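Local coordinates for protein putative TetR-family transcriptional regulator (Bordetella parapertussis 12822, PDB 3CCY) that probably binds operator DNA as a dimeric TetR-family regulator, most likely acting as a transcriptional repressor, at residues Phe91-Tyr102 against Phe163-Tyr174. Sequence-based numbering, arbitrary orientation.
Sequences FLQIVKLFLEIY and FFGMINWTYTWY
Phe91 sets CZ over one face of the Phe163 ring, 3.7 Å above its plane and displaced toward the rim, the two planes inclined at 57°. Val95 CG2 lies over one face of the Phe91 ring, toward the rim, and is also 3.4 Å from Phe163 CZ, while Phe193 of helix 182-195 meets Phe163 edge-to-face. The Phe98 ring has Ile94 O over one face and receives Ile167 CD1 at its edge, 3.5 Å from Phe98 CD2; its CE2 nears Phe164 CE1. Beta-branched Val95 and Ile167 suit their places because each offers two branches: Ile167 CG1 lies between its backbone N and carbonyl carbon (chi1 57°), which carries CD1 to Phe98 as CG2 faces Val95 CG1.

Farther along, Tyr102 and Tyr174 meet rim to rim, Tyr102 CE2 being 3.3 Å from Tyr174 CD2. With CG anti to the backbone N, the Tyr102 ring reaches across, and its OH donates to Tyr174 O at 2.6 Å, a carbonyl lying at the ring's edge. Tyrosine thus ties helix 87-115 to the loop backbone at Tyr174; Arg106 NE also bonds this hydroxyl. Thr170 OG1 donates a hydrogen bond to Ile167 O (2.5 Å), giving the hydroxyl a partner beside apolar Leu99 CD2.

Segments 91-102 and 163-168, their axes crossing at -33°, build this aromatic-rich interior of the all-helical C-terminal domain of a TetR-family regulator.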
ATOM      1  N   PHE A  91      15.446  16.147   3.212  1.00 33.97           N
ATOM      2  CA  PHE A  91      14.625  15.147   2.554  1.00 33.20           C
ATOM      3  C   PHE A  91      15.028  13.742   3.013  1.00 33.19           C
ATOM      4  O   PHE A  91      14.167  12.953   3.411  1.00 32.33           O
ATOM      5  CB  PHE A  91      14.655  15.239   1.013  1.00 34.02           C
ATOM      6  CG  PHE A  91      13.807  14.180   0.321  1.00 35.66           C
ATOM      7  CD1 PHE A  91      12.414  14.174   0.445  1.00 38.19           C
ATOM      8  CD2 PHE A  91      14.399  13.184  -0.451  1.00 33.38           C
ATOM      9  CE1 PHE A  91      11.644  13.174  -0.183  1.00 37.19           C
ATOM     10  CE2 PHE A  91      13.658  12.186  -1.068  1.00 36.59           C
ATOM     11  CZ  PHE A  91      12.258  12.170  -0.935  1.00 36.40           C
ATOM     12  N   LEU A  92      16.328  13.442   2.959  1.00 33.04           N
ATOM     13  CA  LEU A  92      16.836  12.119   3.381  1.00 33.09           C
ATOM     14  C   LEU A  92      16.512  11.876   4.882  1.00 33.70           C
ATOM     15  O   LEU A  92      16.132  10.776   5.249  1.00 32.70           O
ATOM     16  CB  LEU A  92      18.367  12.011   3.145  1.00 33.44           C
ATOM     17  CG  LEU A  92      19.026  10.750   3.720  1.00 33.00           C
ATOM     18  CD1 LEU A  92      18.414   9.488   3.127  1.00 28.62           C
ATOM     19  CD2 LEU A  92      20.579  10.749   3.595  1.00 33.60           C
ATOM     20  N   GLN A  93      16.643  12.913   5.715  1.00 32.79           N
ATOM     21  CA  GLN A  93      16.293  12.788   7.131  1.00 34.28           C
ATOM     22  C   GLN A  93      14.799  12.495   7.365  1.00 33.77           C
ATOM     23  O   GLN A  93      14.427  11.721   8.256  1.00 33.37           O
ATOM     24  CB  GLN A  93      16.786  13.998   7.943  1.00 33.05           C
ATOM     25  CG  GLN A  93      18.294  13.993   8.206  1.00 34.78           C
ATOM     26  CD  GLN A  93      18.798  15.265   8.898  1.00 37.41           C
ATOM     27  OE1 GLN A  93      19.913  15.284   9.451  1.00 42.50           O
ATOM     28  NE2 GLN A  93      17.991  16.322   8.887  1.00 40.39           N
ATOM     29  N   ILE A  94      13.931  13.108   6.566  1.00 33.58           N
ATOM     30  CA  ILE A  94      12.519  12.793   6.632  1.00 33.48           C
ATOM     31  C   ILE A  94      12.258  11.327   6.279  1.00 33.23           C
ATOM     32  O   ILE A  94      11.499  10.647   6.958  1.00 32.82           O
ATOM     33  CB  ILE A  94      11.670  13.700   5.662  1.00 34.85           C
ATOM     34  CG1 ILE A  94      11.627  15.130   6.175  1.00 33.99           C
ATOM     35  CG2 ILE A  94      10.258  13.064   5.403  1.00 33.86           C
ATOM     36  CD1 ILE A  94      11.100  16.125   5.103  1.00 37.49           C
ATOM     37  N   VAL A  95      12.880  10.820   5.221  1.00 32.09           N
ATOM     38  CA  VAL A  95      12.615   9.424   4.858  1.00 32.95           C
ATOM     39  C   VAL A  95      13.142   8.456   5.972  1.00 31.62           C
ATOM     40  O   VAL A  95      12.505   7.472   6.296  1.00 29.67           O
ATOM     41  CB  VAL A  95      13.252   9.065   3.488  1.00 31.13           C
ATOM     42  CG1 VAL A  95      12.977   7.565   3.110  1.00 33.51           C
ATOM     43  CG2 VAL A  95      12.717  10.028   2.406  1.00 36.30           C
ATOM     44  N   LYS A  96      14.310   8.763   6.519  1.00 30.32           N
ATOM     45  CA  LYS A  96      14.923   7.952   7.592  1.00 30.66           C
ATOM     46  C   LYS A  96      13.999   7.978   8.806  1.00 30.89           C
ATOM     47  O   LYS A  96      13.823   6.962   9.465  1.00 30.62           O
ATOM     48  CB  LYS A  96      16.259   8.542   7.993  1.00 30.04           C
ATOM     49  CG  LYS A  96      17.406   8.206   7.075  1.00 29.62           C
ATOM     50  CD  LYS A  96      18.762   8.699   7.655  1.00 31.28           C
ATOM     51  CE  LYS A  96      19.842   8.217   6.648  1.00 33.89           C
ATOM     52  NZ  LYS A  96      21.179   8.475   7.110  1.00 36.92           N
ATOM     53  N   LEU A  97      13.392   9.133   9.079  1.00 31.52           N
ATOM     54  CA  LEU A  97      12.418   9.230  10.193  1.00 32.56           C
ATOM     55  C   LEU A  97      11.219   8.288   9.997  1.00 33.15           C
ATOM     56  O   LEU A  97      10.830   7.561  10.930  1.00 30.92           O
ATOM     57  CB  LEU A  97      11.930  10.672  10.383  1.00 32.04           C
ATOM     58  CG  LEU A  97      10.713  10.914  11.263  1.00 32.75           C
ATOM     59  CD1 LEU A  97      11.128  10.642  12.709  1.00 29.96           C
ATOM     60  CD2 LEU A  97      10.185  12.357  11.097  1.00 32.40           C
ATOM     61  N   PHE A  98      10.634   8.313   8.797  1.00 34.32           N
ATOM     62  CA  PHE A  98       9.445   7.480   8.551  1.00 36.34           C
ATOM     63  C   PHE A  98       9.766   6.007   8.724  1.00 35.97           C
ATOM     64  O   PHE A  98       8.987   5.252   9.336  1.00 36.46           O
ATOM     65  CB  PHE A  98       8.767   7.796   7.189  1.00 37.85           C
ATOM     66  CG  PHE A  98       8.195   9.205   7.097  1.00 41.01           C
ATOM     67  CD1 PHE A  98       8.177  10.041   8.199  1.00 46.46           C
ATOM     68  CD2 PHE A  98       7.648   9.680   5.927  1.00 46.89           C
ATOM     69  CE1 PHE A  98       7.648  11.325   8.114  1.00 48.36           C
ATOM     70  CE2 PHE A  98       7.107  10.978   5.844  1.00 45.06           C
ATOM     71  CZ  PHE A  98       7.103  11.783   6.928  1.00 44.45           C
ATOM     72  N   LEU A  99      10.929   5.589   8.239  1.00 36.16           N
ATOM     73  CA  LEU A  99      11.318   4.193   8.355  1.00 36.28           C
ATOM     74  C   LEU A  99      11.754   3.818   9.753  1.00 36.31           C
ATOM     75  O   LEU A  99      11.595   2.675  10.168  1.00 36.47           O
ATOM     76  CB  LEU A  99      12.365   3.810   7.289  1.00 37.47           C
ATOM     77  CG  LEU A  99      11.799   3.833   5.862  1.00 37.99           C
ATOM     78  CD1 LEU A  99      12.869   3.416   4.892  1.00 38.92           C
ATOM     79  CD2 LEU A  99      10.562   2.917   5.688  1.00 41.33           C
ATOM     80  N   GLU A 100      12.278   4.786  10.504  1.00 35.08           N
ATOM     81  CA  GLU A 100      12.581   4.571  11.901  1.00 35.45           C
ATOM     82  C   GLU A 100      11.284   4.269  12.699  1.00 35.85           C
ATOM     83  O   GLU A 100      11.238   3.340  13.530  1.00 35.74           O
ATOM     84  CB  GLU A 100      13.333   5.786  12.463  1.00 35.85           C
ATOM     85  CG  GLU A 100      13.600   5.737  13.959  1.00 38.08           C
ATOM     86  CD  GLU A 100      13.560   7.113  14.614  1.00 42.69           C
ATOM     87  OE1 GLU A 100      14.174   8.092  14.098  1.00 45.40           O
ATOM     88  OE2 GLU A 100      12.919   7.219  15.672  1.00 44.09           O
ATOM     89  N   ILE A 101      10.255   5.073  12.444  1.00 36.00           N
ATOM     90  CA  ILE A 101       8.950   4.915  13.071  1.00 37.86           C
ATOM     91  C   ILE A 101       8.295   3.546  12.743  1.00 39.26           C
ATOM     92  O   ILE A 101       7.684   2.910  13.615  1.00 39.48           O
ATOM     93  CB  ILE A 101       8.096   6.175  12.826  1.00 37.21           C
ATOM     94  CG1 ILE A 101       8.764   7.349  13.577  1.00 37.25           C
ATOM     95  CG2 ILE A 101       6.645   5.968  13.268  1.00 37.50           C
ATOM     96  CD1 ILE A 101       8.104   8.703  13.391  1.00 40.70           C
ATOM     97  N   TYR A 102       8.518   3.044  11.527  1.00 40.53           N
ATOM     98  CA  TYR A 102       8.227   1.626  11.190  1.00 41.36           C
ATOM     99  C   TYR A 102       9.014   0.568  12.017  1.00 42.54           C
ATOM    100  O   TYR A 102       8.440  -0.378  12.591  1.00 42.84           O
ATOM    101  CB  TYR A 102       8.476   1.422   9.702  1.00 42.16           C
ATOM    102  CG  TYR A 102       8.177   0.023   9.227  1.00 41.65           C
ATOM    103  CD1 TYR A 102       6.854  -0.375   8.941  1.00 41.07           C
ATOM    104  CD2 TYR A 102       9.213  -0.901   9.044  1.00 40.98           C
ATOM    105  CE1 TYR A 102       6.567  -1.658   8.500  1.00 40.53           C
ATOM    106  CE2 TYR A 102       8.935  -2.183   8.595  1.00 41.67           C
ATOM    107  CZ  TYR A 102       7.612  -2.559   8.330  1.00 41.47           C
ATOM    108  OH  TYR A 102       7.354  -3.821   7.907  1.00 38.76           O
ATOM    109  N   PHE A 163       6.249   8.629  -4.560  1.00 30.78           N
ATOM    110  CA  PHE A 163       7.169   8.488  -3.472  1.00 32.95           C
ATOM    111  C   PHE A 163       6.554   7.814  -2.224  1.00 32.33           C
ATOM    112  O   PHE A 163       7.155   6.877  -1.708  1.00 32.27           O
ATOM    113  CB  PHE A 163       7.794   9.813  -3.079  1.00 33.39           C
ATOM    114  CG  PHE A 163       8.550   9.697  -1.801  1.00 38.04           C
ATOM    115  CD1 PHE A 163       9.815   9.105  -1.798  1.00 42.40           C
ATOM    116  CD2 PHE A 163       7.951  10.030  -0.592  1.00 38.90           C
ATOM    117  CE1 PHE A 163      10.501   8.908  -0.602  1.00 42.61           C
ATOM    118  CE2 PHE A 163       8.636   9.811   0.600  1.00 44.01           C
ATOM    119  CZ  PHE A 163       9.901   9.258   0.571  1.00 39.49           C
ATOM    120  N   PHE A 164       5.445   8.355  -1.698  1.00 31.56           N
ATOM    121  CA  PHE A 164       4.750   7.714  -0.554  1.00 33.02           C
ATOM    122  C   PHE A 164       4.465   6.222  -0.700  1.00 32.29           C
ATOM    123  O   PHE A 164       4.610   5.454   0.241  1.00 33.13           O
ATOM    124  CB  PHE A 164       3.485   8.466  -0.143  1.00 33.39           C
ATOM    125  CG  PHE A 164       3.773   9.564   0.853  1.00 36.99           C
ATOM    126  CD1 PHE A 164       4.228   9.250   2.134  1.00 37.31           C
ATOM    127  CD2 PHE A 164       3.670  10.903   0.488  1.00 36.76           C
ATOM    128  CE1 PHE A 164       4.535  10.261   3.071  1.00 39.97           C
ATOM    129  CE2 PHE A 164       3.988  11.919   1.419  1.00 36.67           C
ATOM    130  CZ  PHE A 164       4.410  11.592   2.696  1.00 35.46           C
ATOM    131  N   GLY A 165       4.022   5.834  -1.872  1.00 32.00           N
ATOM    132  CA  GLY A 165       3.869   4.417  -2.236  1.00 30.61           C
ATOM    133  C   GLY A 165       5.096   3.575  -1.960  1.00 31.73           C
ATOM    134  O   GLY A 165       4.960   2.494  -1.384  1.00 28.83           O
HETATM  135  N   MSE A 166       6.279   4.024  -2.400  1.00 31.84           N
HETATM  136  CA  MSE A 166       7.516   3.275  -2.103  1.00 36.57           C
HETATM  137  C   MSE A 166       7.691   2.986  -0.645  1.00 33.49           C
HETATM  138  O   MSE A 166       8.047   1.862  -0.278  1.00 32.81           O
HETATM  139  CB  MSE A 166       8.781   4.054  -2.475  1.00 35.61           C
HETATM  140  CG  MSE A 166       8.926   4.351  -3.898  1.00 40.85           C
HETATM  141 SE   MSE A 166      10.755   5.137  -4.121  0.80 49.42          SE
HETATM  142  CE  MSE A 166      10.298   6.579  -5.093  1.00 44.34           C
ATOM    143  N   ILE A 167       7.553   4.033   0.182  1.00 33.29           N
ATOM    144  CA  ILE A 167       7.754   3.853   1.628  1.00 33.04           C
ATOM    145  C   ILE A 167       6.561   3.289   2.387  1.00 33.06           C
ATOM    146  O   ILE A 167       6.762   2.557   3.328  1.00 34.22           O
ATOM    147  CB  ILE A 167       8.269   5.152   2.360  1.00 33.99           C
ATOM    148  CG1 ILE A 167       7.353   6.365   2.175  1.00 28.14           C
ATOM    149  CG2 ILE A 167       9.702   5.479   1.969  1.00 34.43           C
ATOM    150  CD1 ILE A 167       7.690   7.406   3.282  1.00 35.44           C
ATOM    151  N   ASN A 168       5.330   3.641   2.015  1.00 32.26           N
ATOM    152  CA  ASN A 168       4.129   3.138   2.717  1.00 32.38           C
ATOM    153  C   ASN A 168       3.860   1.665   2.426  1.00 33.64           C
ATOM    154  O   ASN A 168       3.260   0.971   3.268  1.00 36.34           O
ATOM    155  CB  ASN A 168       2.860   3.962   2.397  1.00 32.33           C
ATOM    156  CG  ASN A 168       2.892   5.351   3.015  1.00 34.88           C
ATOM    157  OD1 ASN A 168       3.812   5.675   3.745  1.00 39.14           O
ATOM    158  ND2 ASN A 168       1.892   6.181   2.719  1.00 36.06           N
ATOM    159  N   TRP A 169       4.269   1.170   1.252  1.00 31.00           N
ATOM    160  CA  TRP A 169       4.084  -0.252   0.901  1.00 30.57           C
ATOM    161  C   TRP A 169       4.995  -1.205   1.665  1.00 29.41           C
ATOM    162  O   TRP A 169       4.771  -2.416   1.643  1.00 28.34           O
ATOM    163  CB  TRP A 169       4.293  -0.478  -0.620  1.00 30.73           C
ATOM    164  CG  TRP A 169       3.791  -1.780  -1.168  1.00 31.21           C
ATOM    165  CD1 TRP A 169       4.531  -2.781  -1.767  1.00 33.28           C
ATOM    166  CD2 TRP A 169       2.457  -2.230  -1.139  1.00 32.12           C
ATOM    167  NE1 TRP A 169       3.707  -3.811  -2.128  1.00 36.70           N
ATOM    168  CE2 TRP A 169       2.426  -3.494  -1.755  1.00 32.72           C
ATOM    169  CE3 TRP A 169       1.266  -1.676  -0.658  1.00 33.00           C
ATOM    170  CZ2 TRP A 169       1.250  -4.224  -1.904  1.00 35.88           C
ATOM    171  CZ3 TRP A 169       0.090  -2.403  -0.828  1.00 34.12           C
ATOM    172  CH2 TRP A 169       0.097  -3.659  -1.425  1.00 33.60           C
ATOM    173  N   THR A 170       5.999  -0.661   2.344  1.00 29.15           N
ATOM    174  CA  THR A 170       7.001  -1.465   3.068  1.00 29.50           C
ATOM    175  C   THR A 170       6.413  -2.426   4.094  1.00 29.63           C
ATOM    176  O   THR A 170       6.930  -3.508   4.308  1.00 29.70           O
ATOM    177  CB  THR A 170       8.106  -0.589   3.732  1.00 29.46           C
ATOM    178  OG1 THR A 170       7.518   0.444   4.530  1.00 29.30           O
ATOM    179  CG2 THR A 170       9.004   0.062   2.606  1.00 28.73           C
ATOM    180  N   TYR A 171       5.317  -2.037   4.710  1.00 29.57           N
ATOM    181  CA  TYR A 171       4.695  -2.908   5.707  1.00 30.99           C
ATOM    182  C   TYR A 171       4.348  -4.276   5.120  1.00 30.83           C
ATOM    183  O   TYR A 171       4.281  -5.270   5.850  1.00 31.57           O
ATOM    184  CB  TYR A 171       3.489  -2.229   6.370  1.00 31.55           C
ATOM    185  CG  TYR A 171       2.191  -2.288   5.601  1.00 33.93           C
ATOM    186  CD1 TYR A 171       1.260  -3.305   5.839  1.00 35.80           C
ATOM    187  CD2 TYR A 171       1.867  -1.317   4.671  1.00 34.15           C
ATOM    188  CE1 TYR A 171       0.073  -3.363   5.133  1.00 35.26           C
ATOM    189  CE2 TYR A 171       0.668  -1.382   3.948  1.00 33.18           C
ATOM    190  CZ  TYR A 171      -0.204  -2.382   4.197  1.00 34.15           C
ATOM    191  OH  TYR A 171      -1.367  -2.411   3.476  1.00 35.21           O
ATOM    192  N   THR A 172       4.139  -4.343   3.809  1.00 30.02           N
ATOM    193  CA  THR A 172       3.722  -5.622   3.206  1.00 29.93           C
ATOM    194  C   THR A 172       4.888  -6.595   2.989  1.00 30.72           C
ATOM    195  O   THR A 172       4.652  -7.779   2.734  1.00 31.32           O
ATOM    196  CB  THR A 172       3.004  -5.449   1.832  1.00 29.91           C
ATOM    197  OG1 THR A 172       3.930  -4.925   0.843  1.00 29.26           O
ATOM    198  CG2 THR A 172       1.812  -4.504   1.968  1.00 29.51           C
ATOM    199  N   TRP A 173       6.124  -6.106   3.022  1.00 30.48           N
ATOM    200  CA  TRP A 173       7.259  -6.953   2.579  1.00 30.46           C
ATOM    201  C   TRP A 173       8.523  -6.803   3.430  1.00 31.36           C
ATOM    202  O   TRP A 173       9.336  -7.745   3.542  1.00 31.73           O
ATOM    203  CB  TRP A 173       7.605  -6.650   1.110  1.00 29.87           C
ATOM    204  CG  TRP A 173       8.137  -5.224   0.811  1.00 26.82           C
ATOM    205  CD1 TRP A 173       7.402  -4.116   0.404  1.00 27.07           C
ATOM    206  CD2 TRP A 173       9.504  -4.801   0.845  1.00 28.29           C
ATOM    207  NE1 TRP A 173       8.246  -3.030   0.214  1.00 28.89           N
ATOM    208  CE2 TRP A 173       9.538  -3.431   0.458  1.00 27.41           C
ATOM    209  CE3 TRP A 173      10.723  -5.453   1.167  1.00 29.84           C
ATOM    210  CZ2 TRP A 173      10.720  -2.706   0.407  1.00 28.47           C
ATOM    211  CZ3 TRP A 173      11.900  -4.719   1.111  1.00 28.56           C
ATOM    212  CH2 TRP A 173      11.881  -3.360   0.720  1.00 29.42           C
ATOM    213  N   TYR A 174       8.707  -5.616   3.995  1.00 31.10           N
ATOM    214  CA  TYR A 174       9.993  -5.265   4.635  1.00 30.65           C
ATOM    215  C   TYR A 174      10.060  -5.638   6.101  1.00 30.91           C
ATOM    216  O   TYR A 174       9.141  -5.348   6.871  1.00 31.75           O
ATOM    217  CB  TYR A 174      10.289  -3.776   4.462  1.00 30.78           C
ATOM    218  CG  TYR A 174      11.501  -3.316   5.223  1.00 29.66           C
ATOM    219  CD1 TYR A 174      12.771  -3.725   4.842  1.00 31.06           C
ATOM    220  CD2 TYR A 174      11.363  -2.476   6.352  1.00 29.54           C
ATOM    221  CE1 TYR A 174      13.920  -3.315   5.545  1.00 27.14           C
ATOM    222  CE2 TYR A 174      12.481  -2.080   7.088  1.00 29.54           C
ATOM    223  CZ  TYR A 174      13.758  -2.496   6.665  1.00 30.16           C
ATOM    224  OH  TYR A 174      14.859  -2.108   7.374  1.00 30.37           O
TER